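Long-range contacts in N2152 (Neocallimastix frontalis, PDB 5U22), which probably hydrolyses glycosidic bonds in rare arabinosyl substrates, as a family 39 glycoside hydrolase of a rumen anaerobic fungus: residues Ser23-Asp28 with Ser320-Asn325; Asn142-Glu147 with Glu178-Pro183; Asn251-Gly256 with Trp280-His285; Val371-Ile376 with Asn389-Lys394. One frame throughout, in Å; residues are numbered along the deposited sequence.

Contact 1 (Ser23-Asp28 with Ser320-Asn325); sequences SQLTVD and SPPNEN
Thr26 and Ser320 form an antiparallel hydrogen-bonded pair at the very end of strand 315-320, and beyond it the second segment leaves the sheet. Two backbone bonds close the pair: Thr26 N donates to Ser320 O over 2.9 Å, and Ser320 N returns a bond of 2.7 Å to Thr26 O. Ser320 O is met a second time, by the CA-H of Leu25, with Leu25 CA 3.3 Å away. The side chains of Thr26 and Ser320 lie on the same face of the sheet, their CB atoms 4.3 Å apart. Strand 23-28 is the first strand of the chain, and it runs between strands 315-320 and 353-359 in the beta-sandwich part of the enzyme, so the N terminus is built into the domain that follows the barrel. Past Ser320 the prolines supply the contact. Pro322 CD lies 3.3 Å from Gln24 O, with CG close behind, while the same CD touches Leu25 CG. With CG beside its own backbone N (chi1 -58°), Leu25 brings CD2 to 3.9 Å from Pro321 CB, the two side chains crossing at about a right angle. An alanine in place of Pro322 would lack CG and CD, which would probably open a gap beside Gln24 O and Leu25 CG and let the loop turn more freely. Ser23 CB borders Pro322 CG, and its OG bonds to Asp351 N.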
loop_
_atom_site.group_PDB
_atom_site.type_symbol
_atom_site.label_atom_id
_atom_site.label_comp_id
_atom_site.label_asym_id
_atom_site.label_seq_id
_atom_site.Cartn_x
_atom_site.Cartn_y
_atom_site.Cartn_z
ATOM N N SER A 23 6.776 -23.367 -9.702
ATOM C CA SER A 23 7.133 -21.989 -9.393
ATOM C C SER A 23 7.878 -21.987 -8.067
ATOM O O SER A 23 7.340 -22.452 -7.055
ATOM C CB SER A 23 5.890 -21.097 -9.314
ATOM O OG SER A 23 5.277 -20.969 -10.585
ATOM N N GLN A 24 9.108 -21.475 -8.070
ATOM C CA GLN A 24 9.958 -21.508 -6.884
ATOM C C GLN A 24 10.076 -20.127 -6.259
ATOM O O GLN A 24 10.346 -19.143 -6.956
ATOM C CB GLN A 24 11.357 -22.031 -7.218
ATOM C CG GLN A 24 11.390 -23.446 -7.759
ATOM C CD GLN A 24 12.754 -24.092 -7.568
ATOM O OE1 GLN A 24 13.332 -24.038 -6.478
ATOM N NE2 GLN A 24 13.279 -24.685 -8.628
ATOM N N LEU A 25 9.930 -20.071 -4.938
ATOM C CA LEU A 25 10.208 -18.882 -4.143
ATOM C C LEU A 25 11.173 -19.267 -3.033
ATOM O O LEU A 25 10.974 -20.285 -2.358
ATOM C CB LEU A 25 8.929 -18.302 -3.537
ATOM C CG LEU A 25 7.842 -17.909 -4.536
ATOM C CD1 LEU A 25 6.606 -18.748 -4.302
ATOM C CD2 LEU A 25 7.516 -16.428 -4.401
ATOM N N THR A 26 12.214 -18.464 -2.842
ATOM C CA THR A 26 13.240 -18.771 -1.853
ATOM C C THR A 26 13.291 -17.659 -0.816
ATOM O O THR A 26 13.463 -16.484 -1.159
ATOM C CB THR A 26 14.596 -18.977 -2.521
ATOM O OG1 THR A 26 14.479 -20.069 -3.436
ATOM C CG2 THR A 26 15.665 -19.311 -1.469
ATOM N N VAL A 27 13.118 -18.044 0.444
ATOM C CA VAL A 27 13.139 -17.143 1.588
ATOM C C VAL A 27 14.489 -17.324 2.264
ATOM O O VAL A 27 14.856 -18.446 2.623
ATOM C CB VAL A 27 11.994 -17.469 2.560
ATOM C CG1 VAL A 27 12.102 -16.648 3.840
ATOM C CG2 VAL A 27 10.641 -17.266 1.885
ATOM N N ASP A 28 15.243 -16.237 2.420
ATOM C CA ASP A 28 16.510 -16.275 3.146
ATOM C C ASP A 28 16.287 -15.619 4.504
ATOM O O ASP A 28 16.292 -14.391 4.616
ATOM C CB ASP A 28 17.631 -15.573 2.376
ATOM C CG ASP A 28 18.984 -15.714 3.065
ATOM O OD1 ASP A 28 19.025 -16.061 4.272
ATOM O OD2 ASP A 28 20.010 -15.478 2.403
ATOM N N SER A 320 13.056 -14.457 -2.871
ATOM C CA SER A 320 13.457 -14.464 -4.269
ATOM C C SER A 320 12.385 -15.175 -5.079
ATOM O O SER A 320 12.204 -16.397 -4.920
ATOM C CB SER A 320 14.810 -15.144 -4.453
ATOM O OG SER A 320 15.115 -15.277 -5.833
ATOM N N PRO A 321 11.655 -14.473 -5.937
ATOM C CA PRO A 321 10.516 -15.076 -6.628
ATOM C C PRO A 321 10.894 -15.466 -8.047
ATOM O O PRO A 321 12.035 -15.242 -8.474
ATOM C CB PRO A 321 9.491 -13.939 -6.621
ATOM C CG PRO A 321 10.362 -12.722 -6.827
ATOM C CD PRO A 321 11.695 -13.012 -6.143
ATOM N N PRO A 322 9.973 -16.060 -8.811
ATOM C CA PRO A 322 10.325 -16.424 -10.201
ATOM C C PRO A 322 10.816 -15.252 -11.039
ATOM O O PRO A 322 11.840 -15.380 -11.728
ATOM C CB PRO A 322 9.018 -17.024 -10.729
ATOM C CG PRO A 322 8.412 -17.663 -9.517
ATOM C CD PRO A 322 8.695 -16.678 -8.400
ATOM N N ASN A 323 10.123 -14.109 -10.992
ATOM C CA ASN A 323 10.516 -12.921 -11.746
ATOM C C ASN A 323 9.718 -11.718 -11.263
ATOM O O ASN A 323 8.550 -11.562 -11.636
ATOM C CB ASN A 323 10.289 -13.128 -13.250
ATOM C CG ASN A 323 10.688 -11.905 -14.081
ATOM O OD1 ASN A 323 11.262 -10.952 -13.568
ATOM N ND2 ASN A 323 10.391 -11.944 -15.373
ATOM N N GLU A 324 10.321 -10.879 -10.418
ATOM C CA GLU A 324 9.593 -9.735 -9.877
ATOM C C GLU A 324 9.298 -8.675 -10.927
ATOM O O GLU A 324 8.529 -7.749 -10.651
ATOM C CB GLU A 324 10.369 -9.091 -8.730
ATOM C CG GLU A 324 11.612 -8.324 -9.182
ATOM C CD GLU A 324 11.975 -7.215 -8.211
ATOM O OE1 GLU A 324 11.153 -6.934 -7.303
ATOM O OE2 GLU A 324 13.075 -6.629 -8.351
ATOM N N ASN A 325 9.896 -8.771 -12.108
ATOM C CA ASN A 325 9.647 -7.812 -13.185
ATOM C C ASN A 325 8.630 -8.341 -14.178
ATOM O O ASN A 325 8.800 -8.206 -15.392
ATOM C CB ASN A 325 10.955 -7.467 -13.886
ATOM C CG ASN A 325 11.976 -6.899 -12.932
ATOM O OD1 ASN A 325 11.756 -5.849 -12.335
ATOM N ND2 ASN A 325 13.092 -7.607 -12.758
#

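Contact 2 (Asn142-Glu147 with Glu178-Pro183)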
loop_
_atom_site.group_PDB
_atom_site.type_symbol
_atom_site.label_atom_id
_atom_site.label_comp_id
_atom_site.label_asym_id
_atom_site.label_seq_id
_atom_site.Cartn_x
_atom_site.Cartn_y
_atom_site.Cartn_z
ATOM N N ASN A 142 0.191 16.430 3.798
ATOM C CA ASN A 142 -0.678 17.150 2.870
ATOM C C ASN A 142 -0.284 16.803 1.439
ATOM O O ASN A 142 0.818 17.140 0.996
ATOM C CB ASN A 142 -0.567 18.666 3.060
ATOM C CG ASN A 142 -1.078 19.140 4.407
ATOM O OD1 ASN A 142 -0.445 19.967 5.076
ATOM N ND2 ASN A 142 -2.222 18.631 4.806
ATOM N N GLU A 143 -1.190 16.168 0.707
ATOM C CA GLU A 143 -0.950 15.780 -0.677
ATOM C C GLU A 143 -1.563 16.839 -1.585
ATOM O O GLU A 143 -2.772 17.076 -1.536
ATOM C CB GLU A 143 -1.544 14.397 -0.944
ATOM C CG GLU A 143 -1.241 13.836 -2.320
ATOM C CD GLU A 143 -1.933 12.505 -2.568
ATOM O OE1 GLU A 143 -2.820 12.121 -1.766
ATOM O OE2 GLU A 143 -1.587 11.846 -3.570
ATOM N N ILE A 144 -0.726 17.479 -2.405
ATOM C CA ILE A 144 -1.132 18.705 -3.088
ATOM C C ILE A 144 -2.148 18.424 -4.192
ATOM O O ILE A 144 -3.099 19.198 -4.382
ATOM C CB ILE A 144 0.116 19.449 -3.616
ATOM C CG1 ILE A 144 0.835 20.136 -2.454
ATOM C CG2 ILE A 144 -0.257 20.472 -4.716
ATOM C CD1 ILE A 144 2.092 20.920 -2.851
ATOM N N TRP A 145 -1.986 17.325 -4.926
ATOM C CA TRP A 145 -2.832 17.070 -6.085
ATOM C C TRP A 145 -3.028 15.567 -6.241
ATOM O O TRP A 145 -2.651 14.777 -5.370
ATOM C CB TRP A 145 -2.221 17.703 -7.340
ATOM C CG TRP A 145 -3.222 17.927 -8.448
ATOM C CD1 TRP A 145 -3.266 17.292 -9.664
ATOM C CD2 TRP A 145 -4.321 18.840 -8.433
ATOM N NE1 TRP A 145 -4.327 17.761 -10.408
ATOM C CE2 TRP A 145 -4.982 18.723 -9.679
ATOM C CE3 TRP A 145 -4.807 19.759 -7.496
ATOM C CZ2 TRP A 145 -6.110 19.478 -10.001
ATOM C CZ3 TRP A 145 -5.927 20.524 -7.823
ATOM C CH2 TRP A 145 -6.565 20.376 -9.069
ATOM N N ASN A 146 -3.628 15.167 -7.364
ATOM C CA ASN A 146 -3.899 13.756 -7.640
ATOM C C ASN A 146 -3.881 13.577 -9.145
ATOM O O ASN A 146 -4.688 14.199 -9.845
ATOM C CB ASN A 146 -5.254 13.321 -7.069
ATOM C CG ASN A 146 -5.570 11.847 -7.332
ATOM O OD1 ASN A 146 -4.696 10.985 -7.257
ATOM N ND2 ASN A 146 -6.838 11.557 -7.623
ATOM N N GLU A 147 -2.965 12.744 -9.629
ATOM C CA GLU A 147 -2.866 12.395 -11.043
ATOM C C GLU A 147 -2.869 13.630 -11.954
ATOM O O GLU A 147 -3.737 13.760 -12.828
ATOM C CB GLU A 147 -3.970 11.424 -11.433
ATOM C CG GLU A 147 -3.926 10.169 -10.551
ATOM C CD GLU A 147 -4.680 8.981 -11.113
ATOM O OE1 GLU A 147 -5.627 9.175 -11.915
ATOM O OE2 GLU A 147 -4.314 7.837 -10.742
ATOM N N GLU A 178 4.056 19.877 8.733
ATOM C CA GLU A 178 3.440 18.744 8.067
ATOM C C GLU A 178 4.250 18.353 6.836
ATOM O O GLU A 178 4.876 19.194 6.186
ATOM C CB GLU A 178 1.994 19.072 7.679
ATOM C CG GLU A 178 1.198 17.884 7.151
ATOM C CD GLU A 178 1.143 16.726 8.137
ATOM O OE1 GLU A 178 0.200 16.692 8.966
ATOM O OE2 GLU A 178 2.044 15.852 8.085
ATOM N N LYS A 179 4.245 17.060 6.533
ATOM C CA LYS A 179 4.857 16.576 5.306
ATOM C C LYS A 179 4.045 17.009 4.094
ATOM O O LYS A 179 2.820 17.138 4.157
ATOM C CB LYS A 179 4.959 15.057 5.324
ATOM C CG LYS A 179 5.722 14.511 6.521
ATOM C CD LYS A 179 7.211 14.601 6.279
ATOM C CE LYS A 179 7.997 13.900 7.377
ATOM N NZ LYS A 179 7.882 14.623 8.660
ATOM N N ILE A 180 4.744 17.221 2.980
ATOM C CA ILE A 180 4.122 17.518 1.692
ATOM C C ILE A 180 4.359 16.336 0.759
ATOM O O ILE A 180 5.496 15.870 0.606
ATOM C CB ILE A 180 4.662 18.825 1.095
ATOM C CG1 ILE A 180 4.279 20.004 1.997
ATOM C CG2 ILE A 180 4.085 19.042 -0.297
ATOM C CD1 ILE A 180 4.888 21.350 1.553
ATOM N N ILE A 181 3.289 15.863 0.120
ATOM C CA ILE A 181 3.280 14.601 -0.611
ATOM C C ILE A 181 2.946 14.868 -2.071
ATOM O O ILE A 181 1.983 15.579 -2.368
ATOM C CB ILE A 181 2.248 13.626 -0.017
ATOM C CG1 ILE A 181 2.573 13.293 1.435
ATOM C CG2 ILE A 181 2.157 12.341 -0.858
ATOM C CD1 ILE A 181 1.418 12.588 2.143
ATOM N N GLY A 182 3.709 14.267 -2.978
ATOM C CA GLY A 182 3.355 14.322 -4.389
ATOM C C GLY A 182 4.475 13.789 -5.252
ATOM O O GLY A 182 5.462 13.278 -4.732
ATOM N N PRO A 183 4.353 13.928 -6.576
ATOM C CA PRO A 183 3.313 14.650 -7.315
ATOM C C PRO A 183 2.082 13.816 -7.656
ATOM O O PRO A 183 1.203 14.340 -8.327
ATOM C CB PRO A 183 4.041 15.063 -8.588
ATOM C CG PRO A 183 4.964 13.916 -8.843
ATOM C CD PRO A 183 5.384 13.386 -7.481
HETATM O O HOH W 1 0.488 15.634 -4.869
#
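Asn142, Ile181 and Glu143 carry most of this parallel pairing, in which Asn142 lies beside Ile180 and Glu143 beside Ile181. The backbone of Asn142 bonds in both directions, its N donating to Lys179 O at 2.7 Å and its O accepting from Ile181 N at 2.9 Å. The aliphatic CG of Glu178 lies against the Asn142 amide, while the Glu178 carboxylate makes a salt bridge with Lys131. Ile181 O takes a weak bond from Ile144 N at 3.3 Å and a second from a water, which itself accepts from Trp145 N and so links the loop after strand 139-143 to strand 180-185. Glu143 CG, anti to the backbone N (chi1 -175°), passes 4.0 Å from Ile181 CG2, and the extended chain carries the carboxylate on to Arg68, Ser184 and Asn245. Just past the strand, Ile144 CD1 packs 3.7 Å from Ile180 CG2. These are neighbouring strands of the TIM barrel: strand 98-102 flanks 139-143, strand 209-212 flanks 180-185, and helix 160-174 lies over Ile144 and Ile180.

Contact 3 (Asn251-Gly256 with Trp280-His285); sequences NHDLEG and WWFVPH. With EDO (1,2-ethanediol), chain C.
His252 lies flat over the indole of Trp281, joining two loops that follow successive strands, 242-247 and 275-278, of the TIM barrel. This stack is the tight part: the imidazole and six-membered ring centroids are 3.5 Å apart with planes at 9°, and His252 CB adds a CH-pi contact over the five-membered ring. Deeper in, buried Glu255 reaches across with an extended chain, CG anti to its backbone N (chi1 -169°). Its OE2 receives Trp281 N through the syn lone pair, and Thr279 OG1 bonds to the same oxygen. OE1 takes a bond from a water that accepts from Phe282 N, and another bond joins it to Ser291 OG. The Phe282 ring edge meets His252 O, 3.4 Å from Phe282 CE2. The looser side lies at exposed Asp253, whose OD1 borders the same edge, and at a 1,2-ethanediol, probably from the crystallisation liquor. The diol lies by Phe282 CE1 and the imidazole edge, and His252 ND1 hydrogen-bonds to both its hydroxyls, at 2.9 Å to O1 and 3.2 Å to O2.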
loop_
_atom_site.group_PDB
_atom_site.type_symbol
_atom_site.label_atom_id
_atom_site.label_comp_id
_atom_site.label_asym_id
_atom_site.label_seq_id
_atom_site.Cartn_x
_atom_site.Cartn_y
_atom_site.Cartn_z
ATOM N N ASN A 251 -6.290 -5.191 -14.148
ATOM C CA ASN A 251 -7.714 -5.531 -14.091
ATOM C C ASN A 251 -8.305 -4.997 -12.782
ATOM O O ASN A 251 -7.979 -5.495 -11.696
ATOM C CB ASN A 251 -7.888 -7.045 -14.202
ATOM C CG ASN A 251 -9.346 -7.470 -14.256
ATOM O OD1 ASN A 251 -10.250 -6.686 -13.968
ATOM N ND2 ASN A 251 -9.577 -8.714 -14.630
ATOM N N HIS A 252 -9.187 -3.996 -12.880
ATOM C CA HIS A 252 -9.773 -3.389 -11.682
ATOM C C HIS A 252 -10.472 -4.416 -10.800
ATOM O O HIS A 252 -10.602 -4.213 -9.590
ATOM C CB HIS A 252 -10.802 -2.315 -12.060
ATOM C CG HIS A 252 -10.276 -1.220 -12.941
ATOM N ND1 HIS A 252 -11.097 -0.250 -13.476
ATOM C CD2 HIS A 252 -9.025 -0.936 -13.376
ATOM C CE1 HIS A 252 -10.373 0.589 -14.196
ATOM N NE2 HIS A 252 -9.116 0.184 -14.168
ATOM N N ASP A 253 -10.986 -5.493 -11.396
ATOM C CA ASP A 253 -11.733 -6.477 -10.625
ATOM C C ASP A 253 -10.853 -7.264 -9.658
ATOM O O ASP A 253 -11.386 -7.973 -8.799
ATOM C CB ASP A 253 -12.460 -7.434 -11.571
ATOM C CG ASP A 253 -13.553 -6.750 -12.359
ATOM O OD1 ASP A 253 -14.111 -5.741 -11.860
ATOM O OD2 ASP A 253 -13.866 -7.230 -13.473
ATOM N N LEU A 254 -9.538 -7.153 -9.774
ATOM C CA LEU A 254 -8.612 -7.821 -8.867
ATOM C C LEU A 254 -8.222 -6.949 -7.678
ATOM O O LEU A 254 -7.360 -7.352 -6.883
ATOM C CB LEU A 254 -7.353 -8.257 -9.625
ATOM C CG LEU A 254 -7.518 -9.209 -10.822
ATOM C CD1 LEU A 254 -6.263 -10.054 -11.040
ATOM C CD2 LEU A 254 -8.758 -10.092 -10.718
ATOM N N GLU A 255 -8.823 -5.768 -7.547
ATOM C CA GLU A 255 -8.623 -4.952 -6.357
ATOM C C GLU A 255 -8.952 -5.778 -5.121
ATOM O O GLU A 255 -10.000 -6.425 -5.053
ATOM C CB GLU A 255 -9.516 -3.703 -6.425
ATOM C CG GLU A 255 -9.214 -2.632 -5.386
ATOM C CD GLU A 255 -10.183 -1.470 -5.468
ATOM O OE1 GLU A 255 -11.206 -1.490 -4.735
ATOM O OE2 GLU A 255 -9.941 -0.562 -6.298
ATOM N N GLY A 256 -8.032 -5.797 -4.161
ATOM C CA GLY A 256 -8.273 -6.605 -2.980
ATOM C C GLY A 256 -8.189 -8.109 -3.162
ATOM O O GLY A 256 -8.513 -8.844 -2.225
ATOM N N TRP A 280 -9.287 2.787 -5.175
ATOM C CA TRP A 280 -10.740 2.867 -4.975
ATOM C C TRP A 280 -11.356 2.921 -6.366
ATOM O O TRP A 280 -11.758 3.989 -6.841
ATOM C CB TRP A 280 -11.114 4.079 -4.144
ATOM C CG TRP A 280 -12.597 4.228 -3.908
ATOM C CD1 TRP A 280 -13.491 3.240 -3.594
ATOM C CD2 TRP A 280 -13.345 5.443 -3.977
ATOM N NE1 TRP A 280 -14.746 3.774 -3.439
ATOM C CE2 TRP A 280 -14.687 5.124 -3.684
ATOM C CE3 TRP A 280 -13.009 6.775 -4.256
ATOM C CZ2 TRP A 280 -15.692 6.089 -3.661
ATOM C CZ3 TRP A 280 -14.002 7.730 -4.225
ATOM C CH2 TRP A 280 -15.329 7.386 -3.929
ATOM N N TRP A 281 -11.412 1.771 -7.036
ATOM C CA TRP A 281 -11.988 1.755 -8.376
ATOM C C TRP A 281 -13.509 1.741 -8.373
ATOM O O TRP A 281 -14.113 2.160 -9.365
ATOM C CB TRP A 281 -11.494 0.544 -9.176
ATOM C CG TRP A 281 -10.165 0.742 -9.819
ATOM C CD1 TRP A 281 -9.032 0.017 -9.592
ATOM C CD2 TRP A 281 -9.824 1.729 -10.794
ATOM N NE1 TRP A 281 -8.007 0.486 -10.376
ATOM C CE2 TRP A 281 -8.470 1.536 -11.125
ATOM C CE3 TRP A 281 -10.538 2.745 -11.440
ATOM C CZ2 TRP A 281 -7.809 2.330 -12.055
ATOM C CZ3 TRP A 281 -9.884 3.527 -12.362
ATOM C CH2 TRP A 281 -8.530 3.318 -12.664
ATOM N N PHE A 282 -14.140 1.268 -7.302
ATOM C CA PHE A 282 -15.586 1.055 -7.284
ATOM C C PHE A 282 -16.226 2.151 -6.443
ATOM O O PHE A 282 -16.505 1.985 -5.255
ATOM C CB PHE A 282 -15.876 -0.345 -6.814
ATOM C CG PHE A 282 -15.227 -1.349 -7.692
ATOM C CD1 PHE A 282 -15.728 -1.582 -8.959
ATOM C CD2 PHE A 282 -14.033 -1.952 -7.320
ATOM C CE1 PHE A 282 -15.090 -2.463 -9.820
ATOM C CE2 PHE A 282 -13.400 -2.828 -8.172
ATOM C CZ PHE A 282 -13.938 -3.086 -9.431
ATOM N N VAL A 283 -16.439 3.288 -7.094
ATOM C CA VAL A 283 -16.921 4.511 -6.466
ATOM C C VAL A 283 -18.264 4.312 -5.765
ATOM O O VAL A 283 -18.475 4.920 -4.706
ATOM C CB VAL A 283 -16.964 5.640 -7.509
ATOM C CG1 VAL A 283 -17.600 6.893 -6.935
ATOM C CG2 VAL A 283 -15.553 5.968 -7.962
ATOM N N PRO A 284 -19.190 3.476 -6.258
ATOM C CA PRO A 284 -20.417 3.226 -5.476
ATOM C C PRO A 284 -20.190 2.607 -4.107
ATOM O O PRO A 284 -21.115 2.637 -3.288
ATOM C CB PRO A 284 -21.222 2.273 -6.371
ATOM C CG PRO A 284 -20.794 2.625 -7.747
ATOM C CD PRO A 284 -19.316 2.906 -7.614
ATOM N N HIS A 285 -19.016 2.046 -3.820
ATOM C CA HIS A 285 -18.811 1.259 -2.599
ATOM C C HIS A 285 -17.567 1.704 -1.830
ATOM O O HIS A 285 -16.647 0.915 -1.597
ATOM C CB HIS A 285 -18.738 -0.229 -2.941
ATOM C CG HIS A 285 -19.903 -0.719 -3.752
ATOM N ND1 HIS A 285 -21.210 -0.583 -3.335
ATOM C CD2 HIS A 285 -19.953 -1.344 -4.952
ATOM C CE1 HIS A 285 -22.016 -1.099 -4.246
ATOM N NE2 HIS A 285 -21.280 -1.573 -5.235
HETATM C C1 EDO C . -14.849 0.082 -12.401
HETATM O O1 EDO C . -13.753 -0.822 -12.588
HETATM C C2 EDO C . -14.332 1.511 -12.506
HETATM O O2 EDO C . -13.686 1.680 -13.777
HETATM O O HOH W 2 -13.166 0.274 -4.778
#

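Contact 4 (Val371-Ile376 with Asn389-Lys394); sequences VKVEKI and NTIFEK
Lys375 and Asn389 are joined three times, by a reciprocal pair of backbone bonds and by Lys375 NZ reaching Asn389 OD1 at 3.1 Å from above the carbonyl plane. They end an antiparallel hairpin at the edge of the beta-sandwich sheet, where a classic bulge sets Ile391 and Phe392 both against Val373: Val373 O accepts from Ile391 N at 2.8 Å, and Val373 N donates to Phe392 O. Lys375 NZ also forms a salt bridge with Asp377. A methionine in place of Lys375 would probably leave Asp377 without its positive mate and Asn389 OD1 without this donor. On the opposite face, waters link Lys372 NZ to Glu393 OE1 and Glu374 OE1 to Thr390 OG1, while Glu393 OE2 bonds to His370 NE2 and Glu374 OE2 pairs with Arg417. Farther out, Ile391 CD1 lies 4.0 Å from Lys375 CB and near Val373 CG1. Phe392 CG lies between its backbone N and carbonyl carbon (chi1 67°), which swings the ring over Val373; there Val373 CG2 rests over the ring face, 3.6 Å from Phe392 CZ.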
loop_
_atom_site.group_PDB
_atom_site.type_symbol
_atom_site.label_atom_id
_atom_site.label_comp_id
_atom_site.label_asym_id
_atom_site.label_seq_id
_atom_site.Cartn_x
_atom_site.Cartn_y
_atom_site.Cartn_z
ATOM N N VAL A 371 5.259 -26.869 10.497
ATOM C CA VAL A 371 4.885 -26.103 9.309
ATOM C C VAL A 371 3.383 -26.220 9.095
ATOM O O VAL A 371 2.864 -27.321 8.887
ATOM C CB VAL A 371 5.651 -26.578 8.065
ATOM C CG1 VAL A 371 5.218 -25.788 6.834
ATOM C CG2 VAL A 371 7.150 -26.439 8.309
ATOM N N LYS A 372 2.687 -25.092 9.144
ATOM C CA LYS A 372 1.277 -25.040 8.801
ATOM C C LYS A 372 1.127 -24.252 7.510
ATOM O O LYS A 372 1.602 -23.116 7.414
ATOM C CB LYS A 372 0.464 -24.400 9.922
ATOM C CG LYS A 372 -1.012 -24.226 9.598
ATOM C CD LYS A 372 -1.725 -23.634 10.802
ATOM C CE LYS A 372 -3.238 -23.600 10.629
ATOM N NZ LYS A 372 -3.893 -22.955 11.817
ATOM N N VAL A 373 0.487 -24.860 6.519
ATOM C CA VAL A 373 0.319 -24.266 5.196
ATOM C C VAL A 373 -1.168 -24.001 4.998
ATOM O O VAL A 373 -1.988 -24.920 5.115
ATOM C CB VAL A 373 0.882 -25.190 4.101
ATOM C CG1 VAL A 373 0.742 -24.547 2.734
ATOM C CG2 VAL A 373 2.344 -25.514 4.395
ATOM N N GLU A 374 -1.523 -22.749 4.714
ATOM C CA GLU A 374 -2.919 -22.357 4.566
ATOM C C GLU A 374 -3.141 -21.638 3.240
ATOM O O GLU A 374 -2.210 -21.101 2.634
ATOM C CB GLU A 374 -3.378 -21.423 5.689
ATOM C CG GLU A 374 -3.083 -21.902 7.070
ATOM C CD GLU A 374 -3.424 -20.844 8.098
ATOM O OE1 GLU A 374 -4.626 -20.590 8.288
ATOM O OE2 GLU A 374 -2.495 -20.250 8.682
ATOM N N LYS A 375 -4.406 -21.599 2.818
ATOM C CA LYS A 375 -4.801 -20.821 1.650
ATOM C C LYS A 375 -6.075 -20.047 1.945
ATOM O O LYS A 375 -6.895 -20.450 2.776
ATOM C CB LYS A 375 -5.018 -21.701 0.413
ATOM C CG LYS A 375 -6.175 -22.688 0.531
ATOM C CD LYS A 375 -6.338 -23.461 -0.768
ATOM C CE LYS A 375 -7.306 -24.639 -0.619
ATOM N NZ LYS A 375 -8.679 -24.192 -0.284
ATOM N N ILE A 376 -6.234 -18.927 1.251
ATOM C CA ILE A 376 -7.477 -18.171 1.272
ATOM C C ILE A 376 -7.938 -18.083 -0.174
ATOM O O ILE A 376 -7.233 -17.530 -1.026
ATOM C CB ILE A 376 -7.315 -16.786 1.917
ATOM C CG1 ILE A 376 -8.650 -16.040 1.899
ATOM C CG2 ILE A 376 -6.183 -15.952 1.263
ATOM C CD1 ILE A 376 -9.647 -16.629 2.875
ATOM N N ASN A 389 -8.337 -21.933 4.716
ATOM C CA ASN A 389 -8.368 -23.374 4.905
ATOM C C ASN A 389 -6.948 -23.864 5.128
ATOM O O ASN A 389 -6.009 -23.373 4.500
ATOM C CB ASN A 389 -8.974 -24.073 3.686
ATOM C CG ASN A 389 -10.188 -23.340 3.149
ATOM O OD1 ASN A 389 -10.150 -22.751 2.065
ATOM N ND2 ASN A 389 -11.265 -23.354 3.917
ATOM N N THR A 390 -6.789 -24.836 6.016
ATOM C CA THR A 390 -5.485 -25.437 6.230
ATOM C C THR A 390 -5.280 -26.547 5.200
ATOM O O THR A 390 -6.013 -27.539 5.196
ATOM C CB THR A 390 -5.368 -25.959 7.656
ATOM O OG1 THR A 390 -5.548 -24.860 8.554
ATOM C CG2 THR A 390 -3.977 -26.547 7.887
ATOM N N ILE A 391 -4.308 -26.359 4.307
ATOM C CA ILE A 391 -3.983 -27.389 3.318
ATOM C C ILE A 391 -3.378 -28.610 4.002
ATOM O O ILE A 391 -3.839 -29.740 3.816
ATOM C CB ILE A 391 -3.029 -26.823 2.252
ATOM C CG1 ILE A 391 -3.620 -25.561 1.616
ATOM C CG2 ILE A 391 -2.723 -27.881 1.200
ATOM C CD1 ILE A 391 -2.720 -24.955 0.554
ATOM N N PHE A 392 -2.327 -28.401 4.788
ATOM C CA PHE A 392 -1.723 -29.458 5.583
ATOM C C PHE A 392 -0.875 -28.815 6.671
ATOM O O PHE A 392 -0.553 -27.624 6.614
ATOM C CB PHE A 392 -0.890 -30.431 4.731
ATOM C CG PHE A 392 0.368 -29.832 4.125
ATOM C CD1 PHE A 392 1.560 -29.817 4.836
ATOM C CD2 PHE A 392 0.370 -29.369 2.829
ATOM C CE1 PHE A 392 2.717 -29.298 4.280
ATOM C CE2 PHE A 392 1.519 -28.843 2.263
ATOM C CZ PHE A 392 2.696 -28.804 2.986
ATOM N N GLU A 393 -0.522 -29.627 7.663
ATOM C CA GLU A 393 0.254 -29.179 8.813
ATOM C C GLU A 393 1.084 -30.356 9.306
ATOM O O GLU A 393 0.519 -31.395 9.644
ATOM C CB GLU A 393 -0.693 -28.672 9.905
ATOM C CG GLU A 393 -0.036 -28.193 11.155
ATOM C CD GLU A 393 -0.994 -27.424 12.047
ATOM O OE1 GLU A 393 -2.222 -27.449 11.780
ATOM O OE2 GLU A 393 -0.512 -26.784 13.002
ATOM N N LYS A 394 2.411 -30.216 9.328
ATOM C CA LYS A 394 3.263 -31.310 9.779
ATOM C C LYS A 394 4.636 -30.761 10.139
ATOM O O LYS A 394 4.961 -29.601 9.863
ATOM C CB LYS A 394 3.378 -32.413 8.719
ATOM C CG LYS A 394 4.148 -31.998 7.481
ATOM C CD LYS A 394 4.251 -33.145 6.493
ATOM C CE LYS A 394 5.024 -32.722 5.245
ATOM N NZ LYS A 394 4.940 -33.740 4.165
HETATM O O HOH W 3 -3.996 -25.811 13.188
HETATM O O HOH W 4 -6.638 -22.289 7.776
#

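From the N terminus, strand 23-28 waits almost 300 residues for its partner in contact 1, and the loop so closed encloses the parallel strands of the TIM barrel. Within it contact 2 comes first, closing a short, largely helical loop between adjacent barrel strands; contact 3 follows in series, tying two later loops together across the intervening helix 258-270. Their nearest atoms are about 6 Å apart. After contact 1 has closed, contact 4 joins two sandwich strands across a 12-residue connection. Contacts 1 and 4 belong to the same mixed sheet, with centres 20 Å apart, whereas contact 2 lies across the chain's centre from both. None of the four loops cross.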